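Local coordinates for protein ThreeFoil (Artificial gene, PDB 3PG0) that is a designed three-fold symmetric beta-trefoil that holds a sodium ion and, as its ricin-type lectin family suggests, probably binds sugars, at residues 93-96 against 97-100. Residues are numbered along the deposited sequence; the frame is centred on the assembly and turned at random.
With NA (sodium ion), chain G.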
# COMPACT_ATOMS: atom_id res chain seq x y z
N SER A 93 7.13 -9.70 8.78
CA SER A 93 8.58 -9.61 8.57
C SER A 93 9.01 -8.15 8.70
O SER A 93 8.32 -7.24 8.24
CB SER A 93 8.97 -10.15 7.20
OG SER A 93 10.35 -9.93 6.97
N THR A 94 10.15 -7.93 9.35
CA THR A 94 10.66 -6.57 9.51
C THR A 94 11.76 -6.25 8.50
O THR A 94 12.39 -5.19 8.59
CB THR A 94 11.20 -6.34 10.95
OG1 THR A 94 12.15 -7.36 11.28
CG2 THR A 94 10.07 -6.36 11.97
N SER A 95 11.98 -7.12 7.52
CA SER A 95 13.10 -6.96 6.59
C SER A 95 12.83 -5.96 5.47
O SER A 95 11.70 -5.83 4.99
CB SER A 95 13.46 -8.31 5.95
OG SER A 95 12.40 -8.80 5.15
N ASP A 96 13.89 -5.27 5.04
CA ASP A 96 13.84 -4.56 3.78
C ASP A 96 13.49 -5.61 2.74
O ASP A 96 14.12 -6.67 2.68
CB ASP A 96 15.21 -3.98 3.43
CG ASP A 96 15.50 -2.67 4.14
OD1 ASP A 96 14.55 -1.98 4.56
OD2 ASP A 96 16.70 -2.32 4.26
N GLY A 97 12.48 -5.33 1.92
CA GLY A 97 12.07 -6.26 0.89
C GLY A 97 11.00 -7.28 1.29
O GLY A 97 10.61 -8.11 0.48
N ALA A 98 10.52 -7.23 2.53
CA ALA A 98 9.43 -8.11 2.92
C ALA A 98 8.23 -7.80 2.02
O ALA A 98 7.97 -6.64 1.66
CB ALA A 98 9.08 -7.93 4.40
N ASN A 99 7.50 -8.85 1.64
CA ASN A 99 6.37 -8.70 0.73
C ASN A 99 5.15 -8.01 1.34
O ASN A 99 4.85 -8.21 2.52
CB ASN A 99 5.95 -10.07 0.20
CG ASN A 99 5.08 -9.97 -1.03
OD1 ASN A 99 5.23 -9.04 -1.82
ND2 ASN A 99 4.14 -10.90 -1.18
N VAL A 100 4.44 -7.24 0.52
CA VAL A 100 3.17 -6.64 0.92
C VAL A 100 2.01 -7.37 0.24
O VAL A 100 2.05 -7.62 -0.96
CB VAL A 100 3.15 -5.12 0.62
CG1 VAL A 100 1.76 -4.53 0.90
CG2 VAL A 100 4.20 -4.42 1.47
NA NA G . 3.56 -7.57 -2.94
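A tight type II turn from Ser95 to Ala98 packs the buried methyl of Ala98 against Ser93, a residue from the chain just before the turn. Ser93 OG lies 3.5 Å from Ala98 CB, and Ser93 CB lies 3.6 Å from the same methyl. Ser93 carries OG anti to its own N (chi1 175°), which puts the oxygen beside this methyl. Ser95 has two conformers. In the one modelled here, Ser95 OG also lies 3.5 Å from Ala98 CB. Ser93 OG and Ser95 OG are then hydrogen-bonded at 3.0 Å, and either could be the donor.

The turn brings Ala98 back beside Ser95. Ala98 N donates to Ser95 O over 3.1 Å, with a fairly straight N-H...O angle of 160°. Gln149 NE2 also donates to this oxygen. Gly97, third in the turn, has a positive phi of 90°, as is usual for glycine at this position of a type II turn. Asp96 OD1 forms a salt bridge with Lys132 NZ.

The turn belongs to the loop between strands 86-89 and 100-103 of the beta-trefoil. Just past it, Asn99 OD1 and Val100 O each bind the sodium ion at 2.5 Å. Asn52, Val53, Asn146 and Val147 supply the matching ligands from the other two repeats, giving six oxygens around the metal.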